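Local coordinates for putative periplasmic protein (Salmonella enterica, PDB 3OE3) that inhibits C-type lysozymes in the bacterial periplasm and so probably helps the bacterium withstand lysozymes of its host, at residues E4-Y10 against E19-T25; G69-E73 against N85-A89. All coordinates share one frame; numbering follows the deposited sequence.

Contact 1: residues E4-Y10 against E19-T25; sequences EISKSIY and EVIYVNT
Lys7 reaches across to Glu19 in a salt bridge, NZ to OE2 at 3.2 Å, the ammonium standing above the carboxylate plane, 54° out of it. With CG anti to the backbone N (chi1 171°), the lysine chain runs past Ile21 CD1 and then bends at chi3 to bring NZ over the acid. Both polar ends have a second, stronger hold: Met40 of the second subunit takes NZ through its carbonyl O and Glu19 OE1 through its backbone N, so the pair sits where two copies of the protein meet.

On the opposite face of the two strands, Tyr22 OH donates to Tyr10 OH at 2.8 Å. The phenols come from opposite directions, and Ser8 OG lies in the plane of the Tyr22 ring, at its edge, 3.6 Å from CE2. Val20 CG1 lies over one face of that ring, offset toward its rim, and CG2 touches Tyr10 CE1. Further along, a water accepts from Asn24 ND2, donates to Tyr22 O and hydrogen-bonds Ser6 OG.

The backbones are joined by five N-H...O bonds. Ser6 pairs with Tyr22 and Ser8 with Val20 as hydrogen-bonded antiparallel pairs; Ser8 N to Val20 O, 2.8 Å, is nearly straight. Beyond Ser6, Asn24 N reaches Glu4 O at 2.8 Å.

Packing completes the Lys7 face: Ile5 CG2 meets Ile21 CG2 at 3.5 Å, while Ile5 CD1 lies beside Val23 CG2. Glu4 OE2, which accepts from Glu26 N, lies against Thr25 CA, while OE1 is bound by Tyr31 of the second subunit. The N-to-C directions of 5-10 and 19-24 make an angle of 152°, close to antiparallel, and the two form the first beta hairpin of the eight-stranded barrel expected of an MliC-family lysozyme inhibitor.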
# COMPACT_ATOMS: atom_id res chain seq x y z
N GLU C 4 3.62 -12.25 -5.05
CA GLU C 4 4.13 -11.62 -3.83
C GLU C 4 3.22 -10.54 -3.24
O GLU C 4 3.35 -10.20 -2.06
CB GLU C 4 5.51 -11.02 -4.07
CG GLU C 4 6.57 -12.05 -4.38
CD GLU C 4 7.96 -11.45 -4.48
OE1 GLU C 4 8.19 -10.61 -5.38
OE2 GLU C 4 8.83 -11.84 -3.67
N ILE C 5 2.34 -9.99 -4.06
CA ILE C 5 1.48 -8.92 -3.58
C ILE C 5 0.02 -9.28 -3.85
O ILE C 5 -0.33 -9.78 -4.93
CB ILE C 5 1.83 -7.56 -4.22
CG1 ILE C 5 3.32 -7.26 -4.08
CG2 ILE C 5 1.06 -6.44 -3.54
CD1 ILE C 5 3.64 -5.78 -4.04
N SER C 6 -0.83 -9.09 -2.84
CA SER C 6 -2.24 -9.40 -2.98
C SER C 6 -3.05 -8.38 -2.21
O SER C 6 -2.54 -7.70 -1.32
CB SER C 6 -2.55 -10.82 -2.49
OG SER C 6 -2.14 -11.00 -1.14
N LYS C 7 -4.32 -8.25 -2.56
CA LYS C 7 -5.21 -7.33 -1.87
C LYS C 7 -6.33 -8.10 -1.20
O LYS C 7 -6.97 -8.96 -1.83
CB LYS C 7 -5.81 -6.32 -2.85
CG LYS C 7 -6.91 -5.47 -2.20
CD LYS C 7 -7.67 -4.61 -3.20
CE LYS C 7 -6.85 -3.43 -3.65
NZ LYS C 7 -7.66 -2.43 -4.41
N SER C 8 -6.55 -7.80 0.08
CA SER C 8 -7.65 -8.40 0.82
C SER C 8 -8.65 -7.32 1.18
O SER C 8 -8.27 -6.22 1.55
CB SER C 8 -7.14 -9.04 2.10
OG SER C 8 -6.45 -10.24 1.82
N ILE C 9 -9.92 -7.65 1.08
CA ILE C 9 -10.97 -6.73 1.49
C ILE C 9 -11.73 -7.33 2.67
O ILE C 9 -12.14 -8.50 2.62
CB ILE C 9 -11.90 -6.40 0.31
CG1 ILE C 9 -11.09 -5.71 -0.81
CG2 ILE C 9 -13.08 -5.53 0.75
CD1 ILE C 9 -11.92 -5.21 -1.96
N TYR C 10 -11.89 -6.55 3.75
CA TYR C 10 -12.55 -7.03 4.96
C TYR C 10 -13.83 -6.25 5.18
O TYR C 10 -13.86 -5.03 4.99
CB TYR C 10 -11.66 -6.81 6.19
CG TYR C 10 -10.40 -7.66 6.27
CD1 TYR C 10 -9.24 -7.27 5.59
CD2 TYR C 10 -10.36 -8.82 7.04
CE1 TYR C 10 -8.10 -8.03 5.67
CE2 TYR C 10 -9.20 -9.59 7.11
CZ TYR C 10 -8.07 -9.18 6.41
OH TYR C 10 -6.90 -9.93 6.48
N GLU C 19 -9.49 -2.21 3.26
CA GLU C 19 -8.58 -2.81 2.29
C GLU C 19 -7.21 -3.00 2.93
O GLU C 19 -6.70 -2.11 3.61
CB GLU C 19 -8.38 -1.89 1.08
CG GLU C 19 -9.41 -2.00 -0.02
CD GLU C 19 -8.98 -1.25 -1.27
OE1 GLU C 19 -7.87 -0.67 -1.28
OE2 GLU C 19 -9.75 -1.26 -2.25
N VAL C 20 -6.60 -4.16 2.70
CA VAL C 20 -5.21 -4.36 3.08
C VAL C 20 -4.46 -4.91 1.88
O VAL C 20 -4.92 -5.83 1.21
CB VAL C 20 -5.07 -5.33 4.27
CG1 VAL C 20 -3.60 -5.40 4.72
CG2 VAL C 20 -5.97 -4.90 5.45
N ILE C 21 -3.30 -4.32 1.59
CA ILE C 21 -2.37 -4.90 0.63
C ILE C 21 -1.36 -5.70 1.43
O ILE C 21 -0.70 -5.17 2.32
CB ILE C 21 -1.62 -3.82 -0.18
CG1 ILE C 21 -2.58 -2.91 -0.94
CG2 ILE C 21 -0.66 -4.48 -1.15
CD1 ILE C 21 -3.42 -3.60 -1.97
N TYR C 22 -1.26 -7.00 1.14
CA TYR C 22 -0.27 -7.82 1.81
C TYR C 22 0.89 -8.10 0.85
O TYR C 22 0.67 -8.42 -0.32
CB TYR C 22 -0.89 -9.15 2.25
CG TYR C 22 -1.85 -9.02 3.42
CD1 TYR C 22 -1.37 -8.74 4.69
CD2 TYR C 22 -3.22 -9.21 3.26
CE1 TYR C 22 -2.23 -8.64 5.77
CE2 TYR C 22 -4.09 -9.12 4.35
CZ TYR C 22 -3.58 -8.82 5.60
OH TYR C 22 -4.41 -8.73 6.72
N VAL C 23 2.10 -7.98 1.37
CA VAL C 23 3.32 -8.31 0.64
C VAL C 23 3.96 -9.50 1.32
O VAL C 23 4.27 -9.46 2.51
CB VAL C 23 4.31 -7.14 0.65
CG1 VAL C 23 5.60 -7.51 -0.13
CG2 VAL C 23 3.65 -5.89 0.06
N ASN C 24 4.10 -10.59 0.58
CA ASN C 24 4.70 -11.79 1.12
C ASN C 24 5.78 -12.21 0.15
O ASN C 24 5.48 -12.78 -0.89
CB ASN C 24 3.65 -12.89 1.25
CG ASN C 24 2.69 -12.62 2.38
OD1 ASN C 24 3.06 -12.67 3.55
ND2 ASN C 24 1.44 -12.32 2.04
N THR C 25 7.03 -11.93 0.49
CA THR C 25 8.11 -12.11 -0.49
C THR C 25 8.44 -13.59 -0.64
O THR C 25 8.11 -14.41 0.22
CB THR C 25 9.40 -11.33 -0.13
OG1 THR C 25 10.08 -11.97 0.95
CG2 THR C 25 9.08 -9.87 0.25
O HOH W 1 0.60 -11.45 -0.72

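Contact 2: residues G69-E73 against N85-A89; sequences GKTAE and NCSLA
Lys70 begins the pairing of the last antiparallel hairpin of the MliC-family barrel, made by strands 71-76 and 80-88. Its carbonyl O accepts the N-H of Leu88 at 2.9 Å and is also approached by Ser87 CA. Beside this bond the side chains of Lys70 and Leu88 cross at about a right angle, and Leu88 CD1 touches the first carbons of the lysine chain, 4.1 Å from CB.

Thr71 comes next, in a non-hydrogen-bonded pair with Ser87. Its CG2 lies 4.0 Å from Ser87 OG, while its hydroxyl is turned back to Lys68 O in its own chain.

Ala72 and Cys86 form the hydrogen-bonded pair, and their two bonds differ in shape. Ala72 N meets Cys86 O at 2.9 Å but from above the carbonyl plane, 35° out of it, whereas Cys86 N comes to Ala72 O within the plane. The methyl CB of Ala72 lies 4.2 Å from Cys86 CB on the buried face, where Tyr10 and Met18 also pack. Cys86 SG forms the disulfide with Cys12, tying this strand covalently to strand 5-12, its other neighbour.

At Glu73 the backbone pairing gives way to a side chain. The chain of strand 80-88 turns a corner at Asn85, whose side-chain ND2 is held by Asn13, and Glu73 bends at chi2 (-83°) to fold its carboxylate over the corner. There Asn85 N donates to Glu73 OE1 at 3.0 Å, meeting the oxygen from above the carboxylate plane, 41° out of it.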
# COMPACT_ATOMS: atom_id res chain seq x y z
N GLY C 69 -6.39 -16.06 11.09
CA GLY C 69 -7.21 -16.71 10.08
C GLY C 69 -7.82 -15.69 9.13
O GLY C 69 -7.12 -14.92 8.48
N LYS C 70 -9.15 -15.68 9.08
CA LYS C 70 -9.88 -14.79 8.18
C LYS C 70 -10.26 -13.49 8.85
O LYS C 70 -10.90 -12.64 8.24
CB LYS C 70 -11.17 -15.47 7.70
CG LYS C 70 -10.95 -16.77 6.97
CD LYS C 70 -12.28 -17.37 6.58
CE LYS C 70 -12.11 -18.81 6.14
NZ LYS C 70 -13.27 -19.62 6.59
N THR C 71 -9.87 -13.34 10.12
CA THR C 71 -10.34 -12.21 10.90
C THR C 71 -9.23 -11.21 11.16
O THR C 71 -8.04 -11.52 11.04
CB THR C 71 -10.96 -12.67 12.25
OG1 THR C 71 -9.92 -13.06 13.15
CG2 THR C 71 -11.92 -13.83 12.03
N ALA C 72 -9.62 -10.00 11.53
CA ALA C 72 -8.64 -8.95 11.75
C ALA C 72 -9.23 -7.84 12.62
O ALA C 72 -10.45 -7.69 12.72
CB ALA C 72 -8.16 -8.37 10.43
N GLU C 73 -8.34 -7.07 13.24
CA GLU C 73 -8.72 -5.92 14.04
C GLU C 73 -7.67 -4.85 13.81
O GLU C 73 -6.48 -5.15 13.85
CB GLU C 73 -8.73 -6.28 15.54
CG GLU C 73 -9.58 -7.50 15.91
CD GLU C 73 -11.05 -7.15 16.08
OE1 GLU C 73 -11.37 -5.95 16.15
OE2 GLU C 73 -11.88 -8.08 16.16
N ASN C 85 -13.86 -6.27 14.45
CA ASN C 85 -14.57 -7.45 13.99
C ASN C 85 -14.54 -7.55 12.48
O ASN C 85 -15.55 -7.75 11.83
CB ASN C 85 -16.01 -7.44 14.53
CG ASN C 85 -16.76 -8.73 14.23
OD1 ASN C 85 -16.19 -9.82 14.20
ND2 ASN C 85 -18.06 -8.60 14.01
N CYS C 86 -13.35 -7.41 11.91
CA CYS C 86 -13.20 -7.49 10.46
C CYS C 86 -13.07 -8.94 10.01
O CYS C 86 -12.40 -9.74 10.65
CB CYS C 86 -11.96 -6.70 10.01
SG CYS C 86 -12.07 -4.92 10.41
N SER C 87 -13.74 -9.28 8.91
CA SER C 87 -13.56 -10.61 8.33
C SER C 87 -13.37 -10.47 6.85
O SER C 87 -13.96 -9.58 6.23
CB SER C 87 -14.77 -11.50 8.61
OG SER C 87 -14.78 -11.94 9.96
N LEU C 88 -12.56 -11.35 6.26
CA LEU C 88 -12.46 -11.39 4.81
C LEU C 88 -13.85 -11.43 4.19
O LEU C 88 -14.68 -12.26 4.56
CB LEU C 88 -11.65 -12.59 4.34
CG LEU C 88 -10.17 -12.57 4.70
CD1 LEU C 88 -9.52 -13.89 4.31
CD2 LEU C 88 -9.46 -11.38 4.03
N ALA C 89 -14.07 -10.55 3.22
CA ALA C 89 -15.38 -10.42 2.60
C ALA C 89 -15.77 -11.72 1.91
O ALA C 89 -14.94 -12.36 1.25
CB ALA C 89 -15.38 -9.27 1.60

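Contacts 1 and 2 follow one another along the chain, the first hairpin of the barrel closing well before the last one opens, yet their centres lie only about 13 Å apart. The barrel explains this: its eight antiparallel strands are arranged in chain order, and strand 5-12 of contact 1 comes back beside strand 80-88 of contact 2, joining first strand to last. At that seam Ile9 O lies 2.9 Å from Ala89 N, a probable hydrogen bond, and the Tyr10 ring packs by CD2 against the backbone of Ser87 and Leu88. Local hairpins thus build the sheet, and the seam between its two terminal strands closes it.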